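PDB 5IZD: D-glyceraldehyde dehydrogenase (NADP(+)) from Thermoplasma acidophilum, which oxidises D-glyceraldehyde to (R)-glycerate with NADP(+) in the non-phosphorylated Entner-Doudoroff pathway, acting as a homotetramer. Local coordinates for residues 410-415 against 432-437; 253-258 against 286-291. All blocks are in the same frame, centred on the assembly; numbering follows the deposited sequence.

Overall arrangement
Contacts 1 and 2 lie in the same mixed sheet of the aldehyde dehydrogenase fold. Each pairs two parallel strands. Strands 410-414 and 252-256 are neighbours, so the four segments run in the order 432-437, 410-415, 253-258, 286-291, and backbone bonds between Tyr412, Phe414 and Met255 tie the two contacts together. Their centres are about 11 Å apart. Both are largely buried. Contact 1 holds the last strand of the sheet within the chain, and a second subunit pairs with that strand. Contact 2 lies inside the sheet and touches no other chain, but its end at Lys258 is exposed. Contact 1 ends in an asparagine amide gripping backbone, contact 2 in a T-shaped Trp257-His290 pair beside Lys258.

Contact 1: residues 410-415 against 432-437; sequences ASYLFT and ELYVNM
Asn436 CA sits over one face of the Phe414 ring, 3.8 Å from its centroid, in a CH-pi contact. The rings of Tyr412 and Tyr434 lie side by side, their planes 20° apart, but slid so far that they barely overlap. Met437 O is at the edge of the Tyr412 ring; Ser411 O and Ala410 CB are at that of Tyr434.

The parallel strands form a beta-alpha-beta unit with helix 418-427, Tyr412 opposite Tyr434 and Leu413 opposite Val435. The sheet continues into a second subunit, whose Tyr474 meets the Tyr434 ring. Leu413 N bonds to Tyr434 O at 2.8 Å, and Asn436 N to Leu413 O at 3.0 Å. Beyond the strand end the Asn436 amide takes over. With CG anti to its carbonyl carbon (chi1 -60°), it reaches across to Thr415. Asn436 OD1 accepts from Thr415 N at 3.0 Å on an in-plane lone pair, and Asn436 ND2 donates to Thr415 O at 2.9 Å. An alanine here would probably leave both Thr415 backbone atoms without these mates and let the end of the pairing fray.

Ser411 OG donates to Glu432 O at 2.8 Å. Tyr434 OH donates to Glu432 OE2 from above the carboxylate plane, while OE1 bonds His447. Tyr434 and His447 thus hold both carboxylate oxygens and probably fix the group, and the amide extends the backbone pairing past the strand.

Contact 2: residues 253-258 against 286-291; sequences PFMVWK and RLYVHE
His290 turns its edge to the face of Trp257 in a T-shaped stack, with the planes at 89° and the centroid of the six-membered ring 4.6 Å from that of the imidazole. His290 CD2 does the touching, 3.5 Å from Trp257 CZ3. On one face of the imidazole lies Lys258 CB, 3.6 Å from the ring centroid and almost on the normal. The Lys258 chain starts between its backbone N and carbonyl carbon (chi1 55°), then runs extended alongside the ring. Its NZ makes a weak bond to a water that lies 2.7 Å from His290 NE2. His290 ND1 is bonded to Asp292 N, so both ring nitrogens have partners and the ring's rotation is probably fixed.

At the other end, Arg286 lies beside Pro253. Its chain bends at chi3 (-101°), which lays one face of the guanidinium against the proline: CB is over the centre, and NH2 is 3.6 Å from Pro253 CD. NH1 donates to Tyr288 OH at 3.0 Å. Other guanidinium bonds go to the carbonyls of Lys251, Leu401 and Ala402. The Tyr288 ring receives Pro253 CB at its edge, and its hydroxyl also bonds Gln373.

On the opposite face of the sheet, Leu287 CD1 meets Phe254 CD1 at 3.8 Å. Helix 262-274 packs against both residues; helix 395-403 packs on the face with Pro253 and Met255. Four backbone hydrogen bonds, from Phe254 N-Arg286 O to His290 N-Val256 O, join the parallel strands. This is the layered alpha/beta arrangement of the aldehyde dehydrogenase catalytic domain, a largely parallel sheet with helices on both faces.

Contact 1: residues 410-415 against 432-437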
loop_
_atom_site.group_PDB
_atom_site.type_symbol
_atom_site.label_atom_id
_atom_site.label_comp_id
_atom_site.label_asym_id
_atom_site.label_seq_id
_atom_site.Cartn_x
_atom_site.Cartn_y
_atom_site.Cartn_z
ATOM N N ALA A 410 23.703 3.385 10.057
ATOM C CA ALA A 410 23.327 4.764 10.422
ATOM C C ALA A 410 24.345 5.797 10.002
ATOM O O ALA A 410 25.482 5.463 9.664
ATOM C CB ALA A 410 23.127 4.855 11.916
ATOM N N SER A 411 23.911 7.052 10.038
ATOM C CA SER A 411 24.731 8.182 9.683
ATOM C C SER A 411 24.048 9.448 10.238
ATOM O O SER A 411 22.845 9.399 10.542
ATOM C CB SER A 411 24.909 8.256 8.137
ATOM O OG SER A 411 23.660 8.479 7.518
ATOM N N TYR A 412 24.831 10.523 10.409
ATOM C CA TYR A 412 24.408 11.763 11.071
ATOM C C TYR A 412 24.922 12.949 10.290
ATOM O O TYR A 412 26.076 12.946 9.853
ATOM C CB TYR A 412 24.910 11.865 12.533
ATOM C CG TYR A 412 24.456 10.703 13.398
ATOM C CD1 TYR A 412 25.179 9.546 13.432
ATOM C CD2 TYR A 412 23.312 10.787 14.181
ATOM C CE1 TYR A 412 24.785 8.459 14.224
ATOM C CE2 TYR A 412 22.872 9.680 14.963
ATOM C CZ TYR A 412 23.604 8.520 14.968
ATOM O OH TYR A 412 23.188 7.412 15.656
ATOM N N LEU A 413 24.095 13.971 10.156
ATOM C CA LEU A 413 24.478 15.174 9.394
ATOM C C LEU A 413 23.958 16.421 10.101
ATOM O O LEU A 413 22.764 16.477 10.364
ATOM C CB LEU A 413 23.833 15.088 8.001
ATOM C CG LEU A 413 23.955 16.317 7.084
ATOM C CD1 LEU A 413 25.402 16.630 6.761
ATOM C CD2 LEU A 413 23.130 16.070 5.817
ATOM N N PHE A 414 24.792 17.421 10.339
ATOM C CA PHE A 414 24.354 18.682 10.882
ATOM C C PHE A 414 24.651 19.789 9.897
ATOM O O PHE A 414 25.802 20.018 9.553
ATOM C CB PHE A 414 25.002 18.957 12.240
ATOM C CG PHE A 414 24.329 18.199 13.352
ATOM C CD1 PHE A 414 24.505 16.838 13.468
ATOM C CD2 PHE A 414 23.415 18.833 14.183
ATOM C CE1 PHE A 414 23.800 16.110 14.425
ATOM C CE2 PHE A 414 22.719 18.127 15.149
ATOM C CZ PHE A 414 22.894 16.761 15.246
ATOM N N THR A 415 23.609 20.468 9.445
ATOM C CA THR A 415 23.730 21.544 8.496
ATOM C C THR A 415 22.405 22.273 8.443
ATOM O O THR A 415 21.390 21.682 8.797
ATOM C CB THR A 415 23.979 21.008 7.043
ATOM O OG1 THR A 415 24.230 22.089 6.143
ATOM C CG2 THR A 415 22.795 20.231 6.500
ATOM N N GLU A 432 20.026 4.590 7.545
ATOM C CA GLU A 432 19.473 5.682 8.353
ATOM C C GLU A 432 20.352 6.924 8.310
ATOM O O GLU A 432 21.574 6.839 8.515
ATOM C CB GLU A 432 19.251 5.263 9.817
ATOM C CG GLU A 432 18.425 4.010 9.954
ATOM C CD GLU A 432 18.228 3.537 11.375
ATOM O OE1 GLU A 432 17.224 2.811 11.546
ATOM O OE2 GLU A 432 19.080 3.774 12.301
ATOM N N LEU A 433 19.732 8.076 7.974
ATOM C CA LEU A 433 20.405 9.357 8.047
ATOM C C LEU A 433 19.659 10.219 9.076
ATOM O O LEU A 433 18.494 10.519 8.891
ATOM C CB LEU A 433 20.506 10.013 6.659
ATOM C CG LEU A 433 21.090 11.423 6.600
ATOM C CD1 LEU A 433 22.555 11.502 6.989
ATOM C CD2 LEU A 433 20.866 12.001 5.215
ATOM N N TYR A 434 20.331 10.612 10.144
ATOM C CA TYR A 434 19.799 11.490 11.163
ATOM C C TYR A 434 20.303 12.919 10.883
ATOM O O TYR A 434 21.509 13.228 10.894
ATOM C CB TYR A 434 20.216 10.999 12.586
ATOM C CG TYR A 434 19.621 9.654 12.966
ATOM C CD1 TYR A 434 18.342 9.554 13.525
ATOM C CD2 TYR A 434 20.348 8.467 12.783
ATOM C CE1 TYR A 434 17.783 8.321 13.852
ATOM C CE2 TYR A 434 19.807 7.230 13.116
ATOM C CZ TYR A 434 18.510 7.166 13.622
ATOM O OH TYR A 434 17.975 5.931 13.952
ATOM N N VAL A 435 19.357 13.805 10.635
ATOM C CA VAL A 435 19.635 15.155 10.180
ATOM C C VAL A 435 19.224 16.089 11.282
ATOM O O VAL A 435 18.043 16.228 11.558
ATOM C CB VAL A 435 18.804 15.489 8.916
ATOM C CG1 VAL A 435 19.061 16.930 8.494
ATOM C CG2 VAL A 435 19.122 14.518 7.782
ATOM N N ASN A 436 20.223 16.731 11.888
ATOM C CA ASN A 436 20.076 17.719 12.962
ATOM C C ASN A 436 19.364 17.155 14.189
ATOM O O ASN A 436 18.664 17.865 14.917
ATOM C CB ASN A 436 19.428 19.012 12.448
ATOM C CG ASN A 436 20.247 19.663 11.364
ATOM O OD1 ASN A 436 21.493 19.786 11.427
ATOM N ND2 ASN A 436 19.563 20.095 10.366
ATOM N N MET A 437 19.598 15.879 14.444
ATOM C CA MET A 437 18.991 15.221 15.589
ATOM C C MET A 437 19.681 13.892 15.869
ATOM O O MET A 437 20.301 13.338 14.995
ATOM C CB MET A 437 17.509 14.962 15.348
ATOM C CG MET A 437 17.169 13.996 14.213
ATOM S SD MET A 437 15.377 13.678 14.051
ATOM C CE MET A 437 15.184 12.342 15.250
#

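Contact 2: residues 253-258 against 286-291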
loop_
_atom_site.group_PDB
_atom_site.type_symbol
_atom_site.label_atom_id
_atom_site.label_comp_id
_atom_site.label_asym_id
_atom_site.label_seq_id
_atom_site.Cartn_x
_atom_site.Cartn_y
_atom_site.Cartn_z
ATOM N N PRO A 253 29.136 7.386 9.916
ATOM C CA PRO A 253 29.791 8.681 9.874
ATOM C C PRO A 253 28.937 9.775 10.522
ATOM O O PRO A 253 27.720 9.823 10.310
ATOM C CB PRO A 253 29.943 8.953 8.359
ATOM C CG PRO A 253 28.743 8.312 7.729
ATOM C CD PRO A 253 28.419 7.094 8.658
ATOM N N PHE A 254 29.607 10.663 11.244
ATOM C CA PHE A 254 29.016 11.825 11.876
ATOM C C PHE A 254 29.563 13.088 11.185
ATOM O O PHE A 254 30.739 13.463 11.379
ATOM C CB PHE A 254 29.368 11.815 13.358
ATOM C CG PHE A 254 28.490 12.686 14.207
ATOM C CD1 PHE A 254 28.670 14.061 14.229
ATOM C CD2 PHE A 254 27.466 12.140 14.956
ATOM C CE1 PHE A 254 27.858 14.870 15.010
ATOM C CE2 PHE A 254 26.639 12.944 15.712
ATOM C CZ PHE A 254 26.831 14.309 15.743
ATOM N N MET A 255 28.696 13.777 10.430
ATOM C CA MET A 255 29.133 14.833 9.525
ATOM C C MET A 255 28.607 16.192 9.988
ATOM O O MET A 255 27.408 16.363 10.157
ATOM C CB MET A 255 28.610 14.504 8.106
ATOM C CG MET A 255 29.266 13.260 7.503
ATOM S SD MET A 255 28.361 12.566 6.081
ATOM C CE MET A 255 26.996 11.783 6.944
ATOM N N VAL A 256 29.483 17.166 10.169
ATOM C CA VAL A 256 29.130 18.472 10.698
ATOM C C VAL A 256 29.627 19.494 9.677
ATOM O O VAL A 256 30.821 19.778 9.572
ATOM C CB VAL A 256 29.772 18.709 12.077
ATOM C CG1 VAL A 256 29.346 20.057 12.655
ATOM C CG2 VAL A 256 29.404 17.542 13.051
ATOM N N TRP A 257 28.685 20.026 8.913
ATOM C CA TRP A 257 29.020 21.000 7.870
ATOM C C TRP A 257 29.325 22.349 8.546
ATOM O O TRP A 257 29.051 22.521 9.743
ATOM C CB TRP A 257 27.895 21.068 6.841
ATOM C CG TRP A 257 28.295 21.806 5.633
ATOM C CD1 TRP A 257 27.766 22.994 5.182
ATOM C CD2 TRP A 257 29.335 21.451 4.696
ATOM N NE1 TRP A 257 28.409 23.389 4.046
ATOM C CE2 TRP A 257 29.358 22.463 3.709
ATOM C CE3 TRP A 257 30.211 20.373 4.581
ATOM C CZ2 TRP A 257 30.252 22.437 2.621
ATOM C CZ3 TRP A 257 31.114 20.343 3.548
ATOM C CH2 TRP A 257 31.129 21.379 2.557
ATOM N N LYS A 258 29.973 23.265 7.814
ATOM C CA LYS A 258 30.371 24.577 8.358
ATOM C C LYS A 258 29.222 25.411 8.889
ATOM O O LYS A 258 29.450 26.227 9.743
ATOM C CB LYS A 258 31.133 25.442 7.322
ATOM C CG LYS A 258 30.435 25.676 6.020
ATOM C CD LYS A 258 31.122 26.760 5.150
ATOM C CE LYS A 258 30.651 26.541 3.734
ATOM N NZ LYS A 258 31.313 27.374 2.707
ATOM N N ARG A 286 32.806 7.551 13.152
ATOM C CA ARG A 286 33.813 8.342 12.407
ATOM C C ARG A 286 33.340 9.770 12.410
ATOM O O ARG A 286 32.206 9.999 12.051
ATOM C CB ARG A 286 33.847 7.969 10.933
ATOM C CG ARG A 286 33.971 6.524 10.639
ATOM C CD ARG A 286 33.960 6.324 9.173
ATOM N NE ARG A 286 32.682 5.868 8.624
ATOM C CZ ARG A 286 32.334 5.942 7.359
ATOM N NH1 ARG A 286 33.113 6.591 6.483
ATOM N NH2 ARG A 286 31.189 5.425 6.996
ATOM N N LEU A 287 34.198 10.718 12.742
ATOM C CA LEU A 287 33.806 12.113 12.867
ATOM C C LEU A 287 34.442 12.927 11.727
ATOM O O LEU A 287 35.637 12.904 11.543
ATOM C CB LEU A 287 34.200 12.612 14.258
ATOM C CG LEU A 287 33.930 14.054 14.640
ATOM C CD1 LEU A 287 32.487 14.422 14.393
ATOM C CD2 LEU A 287 34.269 14.289 16.094
ATOM N N TYR A 288 33.586 13.583 10.935
ATOM C CA TYR A 288 33.965 14.442 9.811
ATOM C C TYR A 288 33.437 15.840 10.100
ATOM O O TYR A 288 32.210 16.040 10.100
ATOM C CB TYR A 288 33.341 13.947 8.491
ATOM C CG TYR A 288 33.819 12.577 8.110
ATOM C CD1 TYR A 288 35.060 12.383 7.576
ATOM C CD2 TYR A 288 33.038 11.485 8.317
ATOM C CE1 TYR A 288 35.496 11.137 7.197
ATOM C CE2 TYR A 288 33.452 10.243 7.947
ATOM C CZ TYR A 288 34.678 10.065 7.390
ATOM O OH TYR A 288 35.106 8.775 7.141
ATOM N N VAL A 289 34.352 16.799 10.319
ATOM C CA VAL A 289 33.967 18.156 10.629
ATOM C C VAL A 289 34.568 19.135 9.608
ATOM O O VAL A 289 35.727 19.041 9.175
ATOM C CB VAL A 289 34.364 18.542 12.055
ATOM C CG1 VAL A 289 33.804 19.888 12.441
ATOM C CG2 VAL A 289 33.882 17.484 13.061
ATOM N N HIS A 290 33.779 20.100 9.225
ATOM C CA HIS A 290 34.265 21.041 8.240
ATOM C C HIS A 290 35.482 21.788 8.776
ATOM O O HIS A 290 35.508 22.198 9.945
ATOM C CB HIS A 290 33.123 21.960 7.813
ATOM C CG HIS A 290 33.433 22.788 6.618
ATOM N ND1 HIS A 290 34.371 23.790 6.650
ATOM C CD2 HIS A 290 32.919 22.792 5.368
ATOM C CE1 HIS A 290 34.429 24.386 5.461
ATOM N NE2 HIS A 290 33.557 23.799 4.664
ATOM N N GLU A 291 36.511 21.894 7.928
ATOM C CA GLU A 291 37.772 22.613 8.256
ATOM C C GLU A 291 37.652 23.989 8.938
ATOM O O GLU A 291 38.474 24.334 9.775
ATOM C CB GLU A 291 38.692 22.744 7.018
ATOM C CG GLU A 291 38.148 23.584 5.845
ATOM C CD GLU A 291 39.101 23.656 4.639
ATOM O OE1 GLU A 291 38.916 24.551 3.777
ATOM O OE2 GLU A 291 40.035 22.826 4.525
HETATM O O HOH W 1 33.208 24.754 2.194
#